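Local coordinates for tyrosine specific protein phosphatase (Trypanosoma cruzi, PDB 4AZ1) that probably acts as a protein tyrosine phosphatase, removing phosphate from phosphotyrosine side chains of its substrates, at residues Leu52-Asn57 / Ala228-Thr233; Tyr133-Arg138 / Arg172-Gln177; Thr283-Cys286 / Asp291-Ala294. One frame throughout, in Å; residues are numbered along the deposited sequence.

Contact 1. Residues Leu52-Asn57 / Ala228-Thr233; sequences LDILAN and AGIGRT. With FMT (formic acid), chain D.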
loop_
_atom_site.group_PDB
_atom_site.type_symbol
_atom_site.label_atom_id
_atom_site.label_comp_id
_atom_site.label_asym_id
_atom_site.label_seq_id
_atom_site.Cartn_x
_atom_site.Cartn_y
_atom_site.Cartn_z
ATOM N N LEU A 52 -5.391 12.020 -12.237
ATOM C CA LEU A 52 -4.728 11.842 -13.529
ATOM C C LEU A 52 -3.916 13.046 -14.037
ATOM O O LEU A 52 -2.824 12.865 -14.582
ATOM C CB LEU A 52 -5.737 11.378 -14.584
ATOM C CG LEU A 52 -6.237 9.945 -14.354
ATOM C CD1 LEU A 52 -7.061 9.452 -15.529
ATOM C CD2 LEU A 52 -5.077 8.984 -14.054
ATOM N N ASP A 53 -4.422 14.259 -13.831
ATOM C CA ASP A 53 -3.742 15.454 -14.342
ATOM C C ASP A 53 -3.001 16.281 -13.279
ATOM O O ASP A 53 -2.659 17.453 -13.511
ATOM C CB ASP A 53 -4.734 16.347 -15.092
ATOM C CG ASP A 53 -5.956 16.679 -14.264
ATOM O OD1 ASP A 53 -5.973 16.339 -13.057
ATOM O OD2 ASP A 53 -6.895 17.283 -14.825
ATOM N N ILE A 54 -2.766 15.694 -12.109
ATOM C CA ILE A 54 -1.912 16.358 -11.135
ATOM C C ILE A 54 -0.638 15.547 -11.068
ATOM O O ILE A 54 -0.587 14.504 -10.402
ATOM C CB ILE A 54 -2.545 16.459 -9.737
ATOM C CG1 ILE A 54 -3.963 17.037 -9.822
ATOM C CG2 ILE A 54 -1.649 17.302 -8.831
ATOM C CD1 ILE A 54 -4.035 18.552 -9.814
ATOM N N LEU A 55 0.389 16.035 -11.757
ATOM C CA LEU A 55 1.621 15.280 -11.946
ATOM C C LEU A 55 2.799 15.995 -11.295
ATOM O O LEU A 55 2.795 17.221 -11.173
ATOM C CB LEU A 55 1.894 15.101 -13.440
ATOM C CG LEU A 55 0.786 14.460 -14.274
ATOM C CD1 LEU A 55 1.191 14.405 -15.741
ATOM C CD2 LEU A 55 0.445 13.065 -13.761
ATOM N N ALA A 56 3.802 15.225 -10.877
ATOM C CA ALA A 56 5.007 15.780 -10.247
ATOM C C ALA A 56 6.084 16.100 -11.286
ATOM O O ALA A 56 6.414 15.237 -12.098
ATOM C CB ALA A 56 5.551 14.781 -9.227
ATOM N N ASN A 57 6.642 17.316 -11.251
ATOM C CA ASN A 57 7.742 17.682 -12.161
ATOM C C ASN A 57 8.921 16.729 -12.059
ATOM O O ASN A 57 9.337 16.375 -10.956
ATOM C CB ASN A 57 8.271 19.097 -11.886
ATOM C CG ASN A 57 7.183 20.147 -11.897
ATOM O OD1 ASN A 57 6.085 19.937 -11.378
ATOM N ND2 ASN A 57 7.489 21.294 -12.484
ATOM N N ALA A 228 -4.238 16.234 -3.328
ATOM C CA ALA A 228 -3.398 16.237 -4.525
ATOM C C ALA A 228 -2.013 16.782 -4.207
ATOM O O ALA A 228 -1.109 16.701 -5.030
ATOM C CB ALA A 228 -4.057 17.063 -5.647
ATOM N N GLY A 229 -1.856 17.366 -3.020
ATOM C CA GLY A 229 -0.561 17.882 -2.611
ATOM C C GLY A 229 -0.107 19.176 -3.269
ATOM O O GLY A 229 1.101 19.446 -3.361
ATOM N N ILE A 230 -1.053 19.993 -3.721
ATOM C CA ILE A 230 -0.685 21.304 -4.257
ATOM C C ILE A 230 -1.502 22.451 -3.656
ATOM O O ILE A 230 -1.192 23.624 -3.885
ATOM C CB ILE A 230 -0.809 21.386 -5.815
ATOM C CG1 ILE A 230 -2.238 21.089 -6.282
ATOM C CG2 ILE A 230 0.229 20.500 -6.526
ATOM C CD1 ILE A 230 -2.439 21.323 -7.833
ATOM N N GLY A 231 -2.557 22.122 -2.916
ATOM C CA GLY A 231 -3.498 23.146 -2.487
ATOM C C GLY A 231 -3.182 23.692 -1.110
ATOM O O GLY A 231 -2.383 24.633 -0.965
ATOM N N ARG A 232 -3.812 23.100 -0.104
ATOM C CA ARG A 232 -3.523 23.419 1.282
ATOM C C ARG A 232 -2.050 23.144 1.591
ATOM O O ARG A 232 -1.441 23.821 2.419
ATOM C CB ARG A 232 -4.460 22.596 2.203
ATOM C CG ARG A 232 -5.935 23.071 2.129
ATOM C CD ARG A 232 -6.898 22.090 2.785
ATOM N NE ARG A 232 -7.137 20.925 1.940
ATOM C CZ ARG A 232 -7.855 19.866 2.312
ATOM N NH1 ARG A 232 -8.414 19.817 3.513
ATOM N NH2 ARG A 232 -8.015 18.856 1.474
ATOM N N THR A 233 -1.483 22.143 0.922
ATOM C CA THR A 233 -0.067 21.824 1.062
ATOM C C THR A 233 0.794 23.028 0.650
ATOM O O THR A 233 1.735 23.413 1.362
ATOM C CB THR A 233 0.292 20.634 0.164
ATOM O OG1 THR A 233 -0.277 19.441 0.716
ATOM C CG2 THR A 233 1.809 20.489 0.040
HETATM C C FMT D . -6.919 18.769 -2.183
HETATM O O1 FMT D . -6.857 18.479 -0.985
HETATM O O2 FMT D . -6.103 18.372 -3.019
#

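Contact 2. Residues Tyr133-Arg138 / Arg172-Gln177; sequences YWPEER and RYLILQ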
loop_
_atom_site.group_PDB
_atom_site.type_symbol
_atom_site.label_atom_id
_atom_site.label_comp_id
_atom_site.label_asym_id
_atom_site.label_seq_id
_atom_site.Cartn_x
_atom_site.Cartn_y
_atom_site.Cartn_z
ATOM N N TYR A 133 -2.852 5.580 6.437
ATOM C CA TYR A 133 -1.603 4.831 6.445
ATOM C C TYR A 133 -1.032 4.657 7.856
ATOM O O TYR A 133 0.114 4.235 8.021
ATOM C CB TYR A 133 -0.587 5.477 5.500
ATOM C CG TYR A 133 -0.412 6.965 5.729
ATOM C CD1 TYR A 133 0.475 7.438 6.683
ATOM C CD2 TYR A 133 -1.119 7.891 4.972
ATOM C CE1 TYR A 133 0.657 8.800 6.892
ATOM C CE2 TYR A 133 -0.947 9.271 5.175
ATOM C CZ TYR A 133 -0.061 9.708 6.137
ATOM O OH TYR A 133 0.124 11.056 6.346
ATOM N N TRP A 134 -1.844 4.968 8.867
ATOM C CA TRP A 134 -1.426 4.837 10.267
ATOM C C TRP A 134 -2.336 3.850 10.983
ATOM O O TRP A 134 -3.471 3.655 10.559
ATOM C CB TRP A 134 -1.487 6.200 10.972
ATOM C CG TRP A 134 -2.850 6.815 10.909
ATOM C CD1 TRP A 134 -3.888 6.608 11.774
ATOM C CD2 TRP A 134 -3.326 7.728 9.915
ATOM N NE1 TRP A 134 -4.982 7.340 11.377
ATOM C CE2 TRP A 134 -4.663 8.034 10.242
ATOM C CE3 TRP A 134 -2.745 8.317 8.784
ATOM C CZ2 TRP A 134 -5.434 8.921 9.472
ATOM C CZ3 TRP A 134 -3.513 9.191 8.019
ATOM C CH2 TRP A 134 -4.839 9.486 8.367
ATOM N N PRO A 135 -1.840 3.225 12.073
ATOM C CA PRO A 135 -2.702 2.289 12.808
ATOM C C PRO A 135 -3.819 3.048 13.503
ATOM O O PRO A 135 -3.590 4.161 13.992
ATOM C CB PRO A 135 -1.769 1.679 13.878
ATOM C CG PRO A 135 -0.352 2.155 13.523
ATOM C CD PRO A 135 -0.519 3.403 12.712
ATOM N N GLU A 136 -5.007 2.457 13.552
ATOM C CA GLU A 136 -6.116 3.074 14.254
ATOM C C GLU A 136 -5.942 2.869 15.751
ATOM O O GLU A 136 -5.557 1.762 16.189
ATOM C CB GLU A 136 -7.444 2.450 13.816
ATOM C CG GLU A 136 -7.969 2.907 12.463
ATOM C CD GLU A 136 -9.348 2.332 12.169
ATOM O OE1 GLU A 136 -9.512 1.092 12.262
ATOM O OE2 GLU A 136 -10.267 3.121 11.860
ATOM N N GLU A 137 -6.236 3.920 16.523
ATOM C CA GLU A 137 -6.272 3.850 17.990
ATOM C C GLU A 137 -6.927 2.580 18.526
ATOM O O GLU A 137 -6.404 1.930 19.436
ATOM C CB GLU A 137 -7.037 5.049 18.548
ATOM C CG GLU A 137 -6.249 6.335 18.612
ATOM C CD GLU A 137 -5.942 6.760 20.035
ATOM O OE1 GLU A 137 -5.460 5.915 20.823
ATOM O OE2 GLU A 137 -6.185 7.943 20.363
ATOM N N ARG A 138 -8.075 2.232 17.950
ATOM C CA ARG A 138 -8.862 1.089 18.411
ATOM C C ARG A 138 -8.274 -0.267 18.005
ATOM O O ARG A 138 -8.899 -1.311 18.230
ATOM C CB ARG A 138 -10.301 1.208 17.900
ATOM N N ARG A 172 0.419 11.907 15.960
ATOM C CA ARG A 172 0.643 10.470 16.049
ATOM C C ARG A 172 2.144 10.219 16.045
ATOM O O ARG A 172 2.855 10.664 15.140
ATOM C CB ARG A 172 -0.030 9.753 14.868
ATOM C CG ARG A 172 -1.541 10.016 14.763
ATOM C CD ARG A 172 -2.196 9.225 13.635
ATOM N NE ARG A 172 -3.649 9.373 13.667
ATOM C CZ ARG A 172 -4.346 10.251 12.941
ATOM N NH1 ARG A 172 -3.735 11.074 12.099
ATOM N NH2 ARG A 172 -5.666 10.301 13.061
ATOM N N TYR A 173 2.627 9.544 17.078
ATOM C CA TYR A 173 4.045 9.226 17.176
ATOM C C TYR A 173 4.186 7.769 16.758
ATOM O O TYR A 173 3.604 6.862 17.367
ATOM C CB TYR A 173 4.577 9.505 18.606
ATOM C CG TYR A 173 4.275 10.931 19.023
ATOM C CD1 TYR A 173 5.085 11.989 18.603
ATOM C CD2 TYR A 173 3.152 11.230 19.785
ATOM C CE1 TYR A 173 4.789 13.304 18.948
ATOM C CE2 TYR A 173 2.856 12.533 20.143
ATOM C CZ TYR A 173 3.676 13.566 19.717
ATOM O OH TYR A 173 3.385 14.863 20.067
ATOM N N LEU A 174 4.954 7.560 15.701
ATOM C CA LEU A 174 4.927 6.306 14.977
ATOM C C LEU A 174 6.318 5.685 14.868
ATOM O O LEU A 174 7.343 6.375 14.975
ATOM C CB LEU A 174 4.317 6.544 13.582
ATOM C CG LEU A 174 2.852 7.007 13.604
ATOM C CD1 LEU A 174 2.409 7.579 12.258
ATOM C CD2 LEU A 174 1.928 5.849 14.023
ATOM N N ILE A 175 6.349 4.374 14.679
ATOM C CA ILE A 175 7.603 3.672 14.458
ATOM C C ILE A 175 7.503 2.837 13.186
ATOM O O ILE A 175 6.633 1.961 13.072
ATOM C CB ILE A 175 7.976 2.781 15.675
ATOM C CG1 ILE A 175 8.095 3.636 16.946
ATOM C CG2 ILE A 175 9.277 2.060 15.424
ATOM C CD1 ILE A 175 8.418 2.828 18.220
ATOM N N LEU A 176 8.368 3.126 12.217
ATOM C CA LEU A 176 8.449 2.326 10.997
ATOM C C LEU A 176 9.554 1.303 11.144
ATOM O O LEU A 176 10.655 1.640 11.610
ATOM C CB LEU A 176 8.743 3.214 9.789
ATOM C CG LEU A 176 7.522 3.776 9.073
ATOM C CD1 LEU A 176 7.927 4.859 8.071
ATOM C CD2 LEU A 176 6.808 2.640 8.376
ATOM N N GLN A 177 9.272 0.057 10.757
ATOM C CA GLN A 177 10.291 -0.975 10.812
ATOM C C GLN A 177 10.242 -1.947 9.624
ATOM O O GLN A 177 9.159 -2.309 9.150
ATOM C CB GLN A 177 10.187 -1.754 12.128
ATOM C CG GLN A 177 11.495 -2.444 12.509
ATOM C CD GLN A 177 11.406 -3.196 13.830
ATOM O OE1 GLN A 177 10.388 -3.136 14.527
ATOM N NE2 GLN A 177 12.471 -3.912 14.178
#

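Contact 3. Residues Thr283-Cys286 / Asp291-Ala294; sequences TLMC and DIKA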
loop_
_atom_site.group_PDB
_atom_site.type_symbol
_atom_site.label_atom_id
_atom_site.label_comp_id
_atom_site.label_asym_id
_atom_site.label_seq_id
_atom_site.Cartn_x
_atom_site.Cartn_y
_atom_site.Cartn_z
ATOM N N THR A 283 -2.162 34.800 7.244
ATOM C CA THR A 283 -1.241 34.371 8.298
ATOM C C THR A 283 -0.221 35.476 8.589
ATOM O O THR A 283 0.184 35.663 9.736
ATOM C CB THR A 283 -0.515 33.034 7.976
ATOM O OG1 THR A 283 0.518 33.253 7.007
ATOM C CG2 THR A 283 -1.485 32.017 7.443
ATOM N N LEU A 284 0.187 36.213 7.556
ATOM C CA LEU A 284 1.156 37.290 7.760
ATOM C C LEU A 284 0.508 38.371 8.605
ATOM O O LEU A 284 1.094 38.854 9.580
ATOM C CB LEU A 284 1.642 37.874 6.427
ATOM C CG LEU A 284 2.669 37.032 5.657
ATOM C CD1 LEU A 284 2.912 37.626 4.285
ATOM C CD2 LEU A 284 4.005 36.911 6.423
ATOM N N MET A 285 -0.720 38.725 8.245
ATOM C CA MET A 285 -1.464 39.726 8.989
ATOM C C MET A 285 -1.646 39.332 10.456
ATOM O O MET A 285 -1.375 40.138 11.346
ATOM C CB MET A 285 -2.808 40.002 8.313
ATOM C CG MET A 285 -2.661 40.626 6.927
ATOM S SD MET A 285 -4.240 40.747 6.046
ATOM C CE MET A 285 -4.988 42.144 6.927
ATOM N N CYS A 286 -2.093 38.102 10.713
ATOM C CA CYS A 286 -2.242 37.637 12.095
ATOM C C CYS A 286 -0.932 37.719 12.881
ATOM O O CYS A 286 -0.918 38.209 14.011
ATOM C CB CYS A 286 -2.787 36.209 12.143
ATOM S SG CYS A 286 -4.492 36.079 11.588
ATOM N N ASP A 291 -5.960 42.827 12.222
ATOM C CA ASP A 291 -7.261 42.157 12.192
ATOM C C ASP A 291 -7.641 41.674 10.788
ATOM O O ASP A 291 -7.561 42.432 9.825
ATOM C CB ASP A 291 -8.346 43.085 12.733
ATOM C CG ASP A 291 -9.558 42.324 13.234
ATOM O OD1 ASP A 291 -9.531 41.860 14.401
ATOM O OD2 ASP A 291 -10.534 42.191 12.464
ATOM N N ILE A 292 -8.050 40.410 10.685
ATOM C CA ILE A 292 -8.389 39.798 9.401
ATOM C C ILE A 292 -9.883 39.501 9.285
ATOM O O ILE A 292 -10.329 38.857 8.326
ATOM C CB ILE A 292 -7.627 38.468 9.190
ATOM C CG1 ILE A 292 -8.015 37.442 10.276
ATOM C CG2 ILE A 292 -6.120 38.705 9.155
ATOM C CD1 ILE A 292 -7.621 36.018 9.914
ATOM N N LYS A 293 -10.657 39.969 10.259
ATOM C CA LYS A 293 -12.062 39.578 10.380
ATOM C C LYS A 293 -12.923 40.010 9.185
ATOM O O LYS A 293 -13.711 39.218 8.664
ATOM C CB LYS A 293 -12.636 40.105 11.699
ATOM C CG LYS A 293 -14.100 39.806 11.929
ATOM C CD LYS A 293 -14.553 40.261 13.318
ATOM C CE LYS A 293 -13.812 39.519 14.430
ATOM N NZ LYS A 293 -12.601 40.245 14.921
ATOM N N ALA A 294 -12.761 41.257 8.745
ATOM C CA ALA A 294 -13.478 41.750 7.566
ATOM C C ALA A 294 -13.096 40.992 6.278
ATOM O O ALA A 294 -13.954 40.742 5.424
ATOM C CB ALA A 294 -13.253 43.239 7.398
#

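Contact 1. Residues Leu52-Asn57 / Ala228-Thr233
The two backbones come nearest at I54 and A228, whose CA atoms are 6.8 Å apart, and no hydrogen bond joins them. Residues 52-57 run as an irregular loop; 228-231 curl round as another, and G231 is the N-cap of helix 232-247, which opens with R232 and T233. I54 carries its whole side of the contact. Its branch CG2, set anti to the backbone N, lies 4.0 Å from A228 CB. The other arm reaches I230: the two side chains cross at a slant and touch through their end methyls, I54 CD1 and I230 CD1 being 3.8 Å apart. Beyond A228, on the side away from I54, a formic acid is bound, probably carried over from crystallisation. A228 N donates to its O2 over 2.9 Å, and R232 NH2 grips O1 at 2.7 Å, near the guanidinium plane and fairly straight (165°). S227 N gives the ligand a further bond, while E124 and the W194 carbonyl hold R232 NH1. A228 to R232 form the later part of the HC(X)5R phosphate-binding loop of classical tyrosine phosphatases, with the formic acid probably sitting where the substrate phosphate would bind, and I54 probably lies on the phosphotyrosine recognition loop that walls the pocket.

Contact 2. Residues Tyr133-Arg138 / Arg172-Gln177
W134 lays one indole face against R172 of strand 169-177. With CG set between the backbone N and the carbonyl carbon (chi1 57°), the tryptophan side chain swings over toward that strand. CB meets two neighbours there, lying 4.1 Å from R172 CD and 4.3 Å from L174 CD1. CG and CD1 then lie beneath R172 CD, whose hydrogens make a CH-pi contact with the five-membered ring. At W134 NE1 the arginine NE is 3.3 Å overhead; both are donors, so this is face-to-face stacking and not a hydrogen bond. CE2 has R172 CZ 3.5 Å away, and CZ2 is 3.8 Å from R172 NH1. The guanidinium and indole planes are only 17° apart. R172 CZ stands 3.6 Å from the centroid of the W134 five-membered ring, 25° off that ring's normal: a cation-pi stack made possible by the arginine's extended run from CG to NE. Q188 and Q190 both accept from R172 NH1, which should help fix the guanidinium's rotation. Y133, W134 and P135 correspond to the YWP of the KCxxYWP motif of classical tyrosine phosphatases, and Y133 OH is hydrogen-bonded to H225 NE2, the histidine of the HC(X)5R signature. On the six-membered ring, W134 CE3 sits over the centre of the Y133 ring, 3.8 Å above its plane, so the indole edge rests on the tyrosine face. Further along, P135 and L174 run alongside one another in opposing senses, with P135 CD 3.7 Å from L174 CD2. The proline's carbonyl accepts from Y161 OH on strand 151-164, the strand on which R172 and L174 also rest, while M118 of strand 115-118 packs against W134.

Contact 3. Residues Thr283-Cys286 / Asp291-Ala294
A short link between helix 274-288 and helix 293-299 brings M285 and C286, near the end of the first, against I292, the N-cap residue of the second. The backbones stay close across the corner: CA of M285 is 6.9 Å from CA of I292, and CA of C286 is 6.8 Å from CA of D291. No hydrogen bond crosses between the two segments, so apolar packing makes the join. The CB of I292 points toward helix 274-288, and its two branches part there. Its CG2 lies against the base of the methionine, 3.7 Å from M285 CB, and also touches the cysteine, 3.9 Å from C286 SG. The other branch has CG1 tucked in between N and C of its own backbone (chi1 62°), which carries I292 CD1 over to C286 SG at 3.5 Å. Sulfur is thus held against two methyls of one isoleucine. M285 bends at chi3, and its terminal CE comes within 3.9 Å of the backbone O of D291, a van der Waals touch. D291 has its CB directed away from helix 274-288, and its carboxylate works on its own segment. Its OD2 accepts from K293 N, 3.1 Å away with an angle of 150° at the hydrogen, closing an Asx turn that leads into the last helix. The donor approaches from well above the carboxylate plane, 57° out of it. K293 NZ forms a long salt bridge to OD1 of D291, 3.5 Å away, on this exposed side. From the same turn of helix 274-288, L284 packs into helix 232-247 and T283 touches both that helix and helix 203-215, while M285 reaches Q17 of helix 14-30 and C286 meets A203.

In the fold
Contacts 1 and 2 are buried, contact 1 nearer the middle of the chain, whereas contact 3 is only partly buried, at the outer edge of the helical side. Both segments of contact 2 fall in the sequence between the two segments of contact 1, and contact 3 follows both. Contacts 2 and 3 are farthest apart, about 36 Å between centres. Contacts 1 and 3 share helix 232-247: it starts in 228-233, and its flank receives 283-286. Chemistry follows position. At the pocket, a small apolar wall stands beside a probable anion-binding cradle; on the sheet, a cation lies over an indole; at the periphery, sulfur-aliphatic packing stands beside an Asx turn that starts the last helix.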